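PDB 5LPH: centrosomal protein of 104 kDa from Homo sapiens, which is required for ciliogenesis and for structural integrity at the ciliary tip, and is seen here as its tubulin-binding TOG domain. Local coordinates for residues A[96-101]-A[142-147]; A[111-116]-A[161-166]; A[107-112]-A[154-159]. All coordinates share one frame; numbering follows the deposited sequence.

Contact 1: A[96-101]-A[142-147]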
loop_
_atom_site.group_PDB
_atom_site.type_symbol
_atom_site.label_atom_id
_atom_site.label_comp_id
_atom_site.label_asym_id
_atom_site.label_seq_id
_atom_site.Cartn_x
_atom_site.Cartn_y
_atom_site.Cartn_z
ATOM N N LEU A 96 7.999 -3.366 13.923
ATOM C CA LEU A 96 9.214 -3.887 13.283
ATOM C C LEU A 96 9.038 -4.163 11.783
ATOM O O LEU A 96 9.951 -3.889 11.007
ATOM C CB LEU A 96 9.725 -5.140 14.003
ATOM C CG LEU A 96 10.299 -4.935 15.410
ATOM C CD1 LEU A 96 10.743 -6.270 15.972
ATOM C CD2 LEU A 96 11.463 -3.954 15.428
ATOM N N VAL A 97 7.879 -4.691 11.385
ATOM C CA VAL A 97 7.557 -4.882 9.961
ATOM C C VAL A 97 7.638 -3.563 9.198
ATOM O O VAL A 97 8.246 -3.491 8.133
ATOM C CB VAL A 97 6.164 -5.532 9.778
ATOM C CG1 VAL A 97 5.607 -5.338 8.366
ATOM C CG2 VAL A 97 6.245 -7.013 10.111
ATOM N N ARG A 98 7.051 -2.520 9.771
ATOM C CA ARG A 98 7.042 -1.186 9.166
ATOM C C ARG A 98 8.443 -0.661 8.819
ATOM O O ARG A 98 8.642 -0.075 7.761
ATOM C CB ARG A 98 6.324 -0.207 10.103
ATOM C CG ARG A 98 6.130 1.198 9.568
ATOM C CD ARG A 98 5.460 2.069 10.611
ATOM N NE ARG A 98 5.636 3.494 10.330
ATOM C CZ ARG A 98 4.833 4.241 9.571
ATOM N NH1 ARG A 98 3.757 3.722 8.974
ATOM N NH2 ARG A 98 5.104 5.532 9.407
ATOM N N ARG A 99 9.402 -0.853 9.716
ATOM C CA ARG A 99 10.771 -0.393 9.465
ATOM C C ARG A 99 11.500 -1.323 8.474
ATOM O O ARG A 99 12.190 -0.845 7.570
ATOM C CB ARG A 99 11.504 -0.126 10.782
ATOM C CG ARG A 99 11.883 -1.310 11.640
ATOM C CD ARG A 99 12.789 -0.878 12.782
ATOM N NE ARG A 99 14.210 -0.805 12.405
ATOM C CZ ARG A 99 14.922 0.309 12.179
ATOM N NH1 ARG A 99 14.393 1.530 12.280
ATOM N NH2 ARG A 99 16.209 0.195 11.852
ATOM N N ALA A 100 11.254 -2.628 8.579
ATOM C CA ALA A 100 11.843 -3.613 7.667
ATOM C C ALA A 100 11.338 -3.534 6.216
ATOM O O ALA A 100 12.034 -3.986 5.304
ATOM C CB ALA A 100 11.645 -5.018 8.206
ATOM N N ILE A 101 10.151 -2.964 5.998
ATOM C CA ILE A 101 9.678 -2.666 4.639
ATOM C C ILE A 101 10.590 -1.652 3.928
ATOM O O ILE A 101 10.696 -1.678 2.702
ATOM C CB ILE A 101 8.191 -2.217 4.633
ATOM C CG1 ILE A 101 7.289 -3.421 4.933
ATOM C CG2 ILE A 101 7.783 -1.635 3.287
ATOM C CD1 ILE A 101 5.879 -3.059 5.359
ATOM N N ILE A 142 0.815 -0.160 4.643
ATOM C CA ILE A 142 0.540 0.113 3.220
ATOM C C ILE A 142 1.178 1.414 2.703
ATOM O O ILE A 142 1.747 1.405 1.612
ATOM C CB ILE A 142 -0.982 0.008 2.832
ATOM C CG1 ILE A 142 -1.217 0.186 1.327
ATOM C CG2 ILE A 142 -1.860 1.092 3.436
ATOM C CD1 ILE A 142 -0.508 -0.800 0.450
ATOM N N PRO A 143 1.122 2.520 3.483
ATOM C CA PRO A 143 1.764 3.751 2.991
ATOM C C PRO A 143 3.283 3.625 2.802
ATOM O O PRO A 143 3.839 4.193 1.863
ATOM C CB PRO A 143 1.442 4.784 4.084
ATOM C CG PRO A 143 0.307 4.204 4.853
ATOM C CD PRO A 143 0.562 2.729 4.830
ATOM N N VAL A 144 3.931 2.868 3.681
ATOM C CA VAL A 144 5.371 2.645 3.597
ATOM C C VAL A 144 5.677 1.717 2.419
ATOM O O VAL A 144 6.676 1.890 1.719
ATOM C CB VAL A 144 5.926 2.048 4.906
ATOM C CG1 VAL A 144 7.430 1.861 4.811
ATOM C CG2 VAL A 144 5.594 2.959 6.083
ATOM N N LEU A 145 4.805 0.739 2.205
ATOM C CA LEU A 145 4.929 -0.171 1.076
ATOM C C LEU A 145 4.728 0.537 -0.270
ATOM O O LEU A 145 5.396 0.196 -1.248
ATOM C CB LEU A 145 3.948 -1.331 1.240
ATOM C CG LEU A 145 4.231 -2.651 0.529
ATOM C CD1 LEU A 145 5.670 -3.133 0.661
ATOM C CD2 LEU A 145 3.295 -3.703 1.083
ATOM N N LEU A 146 3.833 1.529 -0.309
ATOM C CA LEU A 146 3.642 2.360 -1.512
ATOM C C LEU A 146 4.876 3.183 -1.875
ATOM O O LEU A 146 5.134 3.385 -3.056
ATOM C CB LEU A 146 2.436 3.302 -1.388
ATOM C CG LEU A 146 1.056 2.743 -1.744
ATOM C CD1 LEU A 146 -0.003 3.758 -1.330
ATOM C CD2 LEU A 146 0.938 2.413 -3.229
ATOM N N THR A 147 5.616 3.668 -0.878
ATOM C CA THR A 147 6.902 4.338 -1.134
ATOM C C THR A 147 7.907 3.414 -1.842
ATOM O O THR A 147 8.635 3.873 -2.720
ATOM C CB THR A 147 7.560 4.920 0.136
ATOM O OG1 THR A 147 7.683 3.900 1.126
ATOM C CG2 THR A 147 6.747 6.082 0.686
#

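Contact 2: A[111-116]-A[161-166]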
loop_
_atom_site.group_PDB
_atom_site.type_symbol
_atom_site.label_atom_id
_atom_site.label_comp_id
_atom_site.label_asym_id
_atom_site.label_seq_id
_atom_site.Cartn_x
_atom_site.Cartn_y
_atom_site.Cartn_z
ATOM N N ALA A 111 11.222 -10.967 3.849
ATOM C CA ALA A 111 10.851 -11.582 5.128
ATOM C C ALA A 111 9.802 -10.758 5.877
ATOM O O ALA A 111 8.948 -11.325 6.545
ATOM C CB ALA A 111 12.081 -11.798 6.005
ATOM N N SER A 112 9.867 -9.430 5.764
ATOM C CA SER A 112 8.868 -8.555 6.389
ATOM C C SER A 112 7.473 -8.730 5.764
ATOM O O SER A 112 6.474 -8.679 6.479
ATOM C CB SER A 112 9.295 -7.085 6.335
ATOM O OG SER A 112 9.026 -6.500 5.070
ATOM N N LEU A 113 7.415 -8.957 4.450
ATOM C CA LEU A 113 6.140 -9.209 3.764
ATOM C C LEU A 113 5.536 -10.560 4.156
ATOM O O LEU A 113 4.331 -10.668 4.359
ATOM C CB LEU A 113 6.299 -9.114 2.238
ATOM C CG LEU A 113 6.788 -7.778 1.667
ATOM C CD1 LEU A 113 6.779 -7.811 0.148
ATOM C CD2 LEU A 113 5.954 -6.611 2.167
ATOM N N LYS A 114 6.381 -11.578 4.273
ATOM C CA LYS A 114 5.967 -12.899 4.755
ATOM C C LYS A 114 5.380 -12.816 6.174
ATOM O O LYS A 114 4.335 -13.402 6.455
ATOM C CB LYS A 114 7.169 -13.848 4.715
ATOM C CG LYS A 114 6.927 -15.258 5.226
ATOM C CD LYS A 114 8.234 -16.042 5.270
ATOM C CE LYS A 114 8.082 -17.359 6.019
ATOM N NZ LYS A 114 7.283 -18.344 5.240
ATOM N N LEU A 115 6.057 -12.084 7.055
ATOM C CA LEU A 115 5.571 -11.845 8.416
ATOM C C LEU A 115 4.238 -11.082 8.408
ATOM O O LEU A 115 3.312 -11.441 9.130
ATOM C CB LEU A 115 6.621 -11.069 9.225
ATOM C CG LEU A 115 6.287 -10.654 10.662
ATOM C CD1 LEU A 115 5.867 -11.848 11.495
ATOM C CD2 LEU A 115 7.474 -9.960 11.313
ATOM N N LEU A 116 4.156 -10.028 7.599
ATOM C CA LEU A 116 2.950 -9.203 7.509
ATOM C C LEU A 116 1.762 -10.026 7.040
ATOM O O LEU A 116 0.688 -9.953 7.636
ATOM C CB LEU A 116 3.170 -8.013 6.564
ATOM C CG LEU A 116 2.051 -6.971 6.450
ATOM C CD1 LEU A 116 1.560 -6.490 7.808
ATOM C CD2 LEU A 116 2.520 -5.791 5.609
ATOM N N ALA A 161 4.200 -3.843 -5.352
ATOM C CA ALA A 161 2.882 -3.659 -5.969
ATOM C C ALA A 161 2.040 -4.931 -5.919
ATOM O O ALA A 161 0.863 -4.883 -5.552
ATOM C CB ALA A 161 3.012 -3.169 -7.402
ATOM N N ASN A 162 2.634 -6.065 -6.270
ATOM C CA ASN A 162 1.926 -7.350 -6.175
ATOM C C ASN A 162 1.436 -7.655 -4.752
ATOM O O ASN A 162 0.326 -8.169 -4.588
ATOM C CB ASN A 162 2.795 -8.508 -6.689
ATOM C CG ASN A 162 2.915 -8.534 -8.210
ATOM O OD1 ASN A 162 2.137 -7.909 -8.933
ATOM N ND2 ASN A 162 3.885 -9.292 -8.701
ATOM N N PHE A 163 2.241 -7.330 -3.731
ATOM C CA PHE A 163 1.822 -7.553 -2.339
ATOM C C PHE A 163 0.628 -6.678 -1.942
ATOM O O PHE A 163 -0.260 -7.144 -1.231
ATOM C CB PHE A 163 2.967 -7.334 -1.340
ATOM C CG PHE A 163 2.629 -7.778 0.071
ATOM C CD1 PHE A 163 2.791 -9.104 0.468
ATOM C CD2 PHE A 163 2.111 -6.878 0.993
ATOM C CE1 PHE A 163 2.462 -9.509 1.760
ATOM C CE2 PHE A 163 1.781 -7.276 2.284
ATOM C CZ PHE A 163 1.951 -8.592 2.671
ATOM N N ILE A 164 0.618 -5.424 -2.392
ATOM C CA ILE A 164 -0.484 -4.492 -2.117
ATOM C C ILE A 164 -1.787 -5.014 -2.739
ATOM O O ILE A 164 -2.840 -5.015 -2.098
ATOM C CB ILE A 164 -0.165 -3.065 -2.626
ATOM C CG1 ILE A 164 1.005 -2.472 -1.830
ATOM C CG2 ILE A 164 -1.388 -2.152 -2.509
ATOM C CD1 ILE A 164 1.537 -1.151 -2.347
ATOM N N GLN A 165 -1.683 -5.483 -3.979
ATOM C CA GLN A 165 -2.794 -6.117 -4.700
ATOM C C GLN A 165 -3.289 -7.385 -3.985
ATOM O O GLN A 165 -4.493 -7.596 -3.849
ATOM C CB GLN A 165 -2.358 -6.398 -6.136
ATOM C CG GLN A 165 -3.421 -6.336 -7.220
ATOM C CD GLN A 165 -2.830 -6.577 -8.601
ATOM O OE1 GLN A 165 -1.761 -6.046 -8.935
ATOM N NE2 GLN A 165 -3.519 -7.367 -9.416
ATOM N N GLU A 166 -2.350 -8.191 -3.493
ATOM C CA GLU A 166 -2.648 -9.397 -2.714
ATOM C C GLU A 166 -3.422 -9.081 -1.423
ATOM O O GLU A 166 -4.407 -9.756 -1.113
ATOM C CB GLU A 166 -1.342 -10.129 -2.378
ATOM C CG GLU A 166 -1.482 -11.618 -2.120
ATOM C CD GLU A 166 -0.146 -12.293 -1.847
ATOM O OE1 GLU A 166 0.887 -11.876 -2.432
ATOM O OE2 GLU A 166 -0.131 -13.251 -1.040
#

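Contact 3: A[107-112]-A[154-159]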
loop_
_atom_site.group_PDB
_atom_site.type_symbol
_atom_site.label_atom_id
_atom_site.label_comp_id
_atom_site.label_asym_id
_atom_site.label_seq_id
_atom_site.Cartn_x
_atom_site.Cartn_y
_atom_site.Cartn_z
ATOM N N SER A 107 16.299 -9.580 0.884
ATOM C CA SER A 107 15.875 -10.701 1.749
ATOM C C SER A 107 15.157 -10.273 3.024
ATOM O O SER A 107 14.264 -10.974 3.486
ATOM C CB SER A 107 17.073 -11.557 2.152
ATOM O OG SER A 107 17.543 -12.282 1.044
ATOM N N VAL A 108 15.569 -9.140 3.587
ATOM C CA VAL A 108 14.949 -8.596 4.793
ATOM C C VAL A 108 13.577 -8.016 4.433
ATOM O O VAL A 108 12.608 -8.254 5.148
ATOM C CB VAL A 108 15.825 -7.504 5.453
ATOM C CG1 VAL A 108 15.138 -6.928 6.689
ATOM C CG2 VAL A 108 17.198 -8.064 5.816
ATOM N N PHE A 109 13.521 -7.251 3.338
ATOM C CA PHE A 109 12.268 -6.715 2.777
ATOM C C PHE A 109 11.246 -7.827 2.530
ATOM O O PHE A 109 10.095 -7.709 2.948
ATOM C CB PHE A 109 12.561 -5.926 1.482
ATOM C CG PHE A 109 11.345 -5.607 0.644
ATOM C CD1 PHE A 109 10.447 -4.619 1.037
ATOM C CD2 PHE A 109 11.121 -6.268 -0.559
ATOM C CE1 PHE A 109 9.339 -4.314 0.260
ATOM C CE2 PHE A 109 10.014 -5.964 -1.345
ATOM C CZ PHE A 109 9.121 -4.986 -0.933
ATOM N N GLN A 110 11.692 -8.913 1.900
ATOM C CA GLN A 110 10.832 -10.071 1.612
ATOM C C GLN A 110 10.341 -10.813 2.862
ATOM O O GLN A 110 9.183 -11.237 2.921
ATOM C CB GLN A 110 11.544 -11.048 0.667
ATOM C CG GLN A 110 11.357 -10.698 -0.808
ATOM C CD GLN A 110 12.441 -11.244 -1.726
ATOM O OE1 GLN A 110 12.760 -10.647 -2.766
ATOM N NE2 GLN A 110 13.020 -12.375 -1.350
ATOM N N ALA A 111 11.222 -10.967 3.849
ATOM C CA ALA A 111 10.851 -11.582 5.128
ATOM C C ALA A 111 9.802 -10.758 5.877
ATOM O O ALA A 111 8.948 -11.325 6.545
ATOM C CB ALA A 111 12.081 -11.798 6.005
ATOM N N SER A 112 9.867 -9.430 5.764
ATOM C CA SER A 112 8.868 -8.555 6.389
ATOM C C SER A 112 7.473 -8.730 5.764
ATOM O O SER A 112 6.474 -8.679 6.479
ATOM C CB SER A 112 9.295 -7.085 6.335
ATOM O OG SER A 112 9.026 -6.500 5.070
ATOM N N ALA A 154 13.298 -2.230 -10.567
ATOM C CA ALA A 154 12.023 -2.644 -11.162
ATOM C C ALA A 154 11.446 -3.903 -10.520
ATOM O O ALA A 154 10.236 -4.008 -10.323
ATOM C CB ALA A 154 12.183 -2.848 -12.668
ATOM N N ARG A 155 12.316 -4.854 -10.200
ATOM C CA ARG A 155 11.910 -6.097 -9.527
ATOM C C ARG A 155 11.304 -5.836 -8.134
ATOM O O ARG A 155 10.343 -6.496 -7.733
ATOM C CB ARG A 155 13.114 -7.035 -9.413
ATOM C CG ARG A 155 12.775 -8.480 -9.090
ATOM C CD ARG A 155 14.017 -9.369 -9.068
ATOM N NE ARG A 155 14.859 -9.176 -10.256
ATOM C CZ ARG A 155 16.023 -8.512 -10.308
ATOM N NH1 ARG A 155 16.579 -7.955 -9.224
ATOM N NH2 ARG A 155 16.650 -8.411 -11.477
ATOM N N LEU A 156 11.859 -4.858 -7.420
ATOM C CA LEU A 156 11.344 -4.477 -6.109
ATOM C C LEU A 156 9.983 -3.762 -6.212
ATOM O O LEU A 156 9.081 -4.062 -5.426
ATOM C CB LEU A 156 12.361 -3.618 -5.353
ATOM C CG LEU A 156 12.126 -3.573 -3.835
ATOM C CD1 LEU A 156 13.440 -3.645 -3.068
ATOM C CD2 LEU A 156 11.325 -2.343 -3.426
ATOM N N ARG A 157 9.846 -2.840 -7.174
ATOM C CA ARG A 157 8.558 -2.181 -7.470
ATOM C C ARG A 157 7.441 -3.189 -7.733
ATOM O O ARG A 157 6.350 -3.050 -7.186
ATOM C CB ARG A 157 8.664 -1.244 -8.675
ATOM C CG ARG A 157 9.516 -0.006 -8.446
ATOM C CD ARG A 157 9.248 1.059 -9.501
ATOM N NE ARG A 157 9.544 0.621 -10.864
ATOM C CZ ARG A 157 10.714 0.751 -11.497
ATOM N NH1 ARG A 157 11.781 1.302 -10.909
ATOM N NH2 ARG A 157 10.819 0.311 -12.745
ATOM N N VAL A 158 7.730 -4.209 -8.542
ATOM C CA VAL A 158 6.763 -5.276 -8.847
ATOM C C VAL A 158 6.396 -6.102 -7.601
ATOM O O VAL A 158 5.229 -6.432 -7.396
ATOM C CB VAL A 158 7.283 -6.215 -9.976
ATOM C CG1 VAL A 158 6.393 -7.448 -10.152
ATOM C CG2 VAL A 158 7.388 -5.469 -11.303
ATOM N N THR A 159 7.387 -6.450 -6.778
ATOM C CA THR A 159 7.128 -7.219 -5.546
ATOM C C THR A 159 6.238 -6.432 -4.580
ATOM O O THR A 159 5.293 -6.981 -4.014
ATOM C CB THR A 159 8.440 -7.615 -4.828
ATOM O OG1 THR A 159 9.278 -8.329 -5.735
ATOM C CG2 THR A 159 8.173 -8.497 -3.607
#

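Contact 1: A[96-101]-A[142-147]
V144 lays its CG2 methyl over one face of the R98 guanidinium, standing off-centre above the plane and coming to 3.5 Å from NH1. The two side chains cross at about a right angle. R98 can reach this far because its chain is extended, with CG anti to the backbone N (chi1 -175°) and the run to NE nearly straight, so it leans across from helix 83-100 to helix 131-147. CG takes part as well, lying 3.9 Å from the same V144 CG2. The charged end finds its polar partner just outside the segment: NH1 is hydrogen-bonded to R140 O, one turn before V144 on the same helix. The other branch of V144, CG1, packs 3.7 Å from R98 O.

The apolar part is made by I101, at the end of its segment, which puts CG2 between two residues, 3.8 Å from V144 CG1 and 3.7 Å from L145 CD1. L145 also touches L113 of helix 106-126 and F163 of helix 154-169. The two segments thus join alternate helices of the TOG domain's alpha-solenoid. Methyl against methyl holds the buried side. At the partly exposed side the arginine spends its aliphatic stem and one guanidinium face on the valine; the bond to R140 O satisfies one N-H, and the setting probably leaves the rest of the guanidinium within reach of water.

Contact 2: A[111-116]-A[161-166]
The amide of L116 is bonded to S112 O, N to O 2.9 Å, and the side chain of the same leucine meets F163 of the other helix. CD2 of L116 comes to 3.7 Å from F163 CE2, approaching the ring obliquely.

L113 does more. Its CD2 methyl stands almost squarely over the middle of the F163 ring, 4.1 Å from the centroid and 12° off the ring normal, a clear CH-pi contact. CB of L113 rests on the same face, 3.9 Å from F163 CE1. The L113 carbonyl lies close as well, O 3.4 Å from F163 CE1 and above the ring plane on the same side as CB. F163 gets there by setting CG anti to its backbone N (chi1 -170°), which directs the ring toward helix 106-126.

Helices 106-126 and 154-169 stand side by side as alternate helices of the alpha-solenoid, the second helix within the first HEAT repeat, and F163 fills the interface between them, meeting L113 and L116. Helix 131-147 also packs here, T141 touching L116. At the outer margin the same two helices are tied by charge, E166 OE2 forming a salt bridge with K117 NZ.

Contact 3: A[107-112]-A[154-159]
F109 and T159 make the nearest apolar approach between these helices, ring carbon CE2 lying 3.9 Å from the threonine methyl CG2. The second apolar partner is L156, one turn earlier, whose CG is 4.0 Å from F109 CE2. Both come at the ring obliquely, although the CD2 branch of L156 stands 4.2 Å above the plane of the F109 ring, well off its centre. Both of the closest approaches are to CE2. F109 reaches across because its CG is anti to the backbone N (chi1 166°).

The aromatic interaction of F109 is made with a residue outside the two segments: R148, in the loop after helix 131-147, forms a cation-pi contact with the ring. L156 touches R148 too, so the arginine sits close to both sides of the junction.

The hydroxyl bonds turn back on their own helices. T159 OG1 donates to R155 O at 2.9 Å, and T159 N reaches the same oxygen from the opposite face of the carbonyl plane, so one residue grips R155 O twice. The hydroxyl bond fixes the rotation of T159 and leaves CG2 turned to the phenyl ring. Putting an alanine here removes both branches, and would probably open a gap beside F109 CE2 while leaving R155 O without its hydroxyl donor. On the facing helix S112 OG bonds three residues back, to F109 O, at 2.7 Å, with the donor tilted 22° from the carbonyl plane.

The contact joins alternate helices 106-126 and 154-169 near their N-terminal ends, in the HEAT-repeat alpha-solenoid of the TOG domain.

How the contacts relate
Contacts 2 and 3 hold the same two elements, helices 106-126 and 154-169, and differ by depth: contact 2 is fully buried, whereas contact 3 sits farther from the chain centre and is only partly buried. Contact 1 joins the other alternating pair, 83-100 with 131-147, and is buried apart from its arginine margin. The pairs interleave along the chain and mesh in space, with L145 CD2 3.4 Å from F163 CD2 and L145 CD1 3.9 Å from F109 CE1. Chemistry follows place: two leucines packed on a phenyl ring in the core, a guanidinium face covered by a valine methyl at one margin, and threonine and a cation-pi arginine at the other.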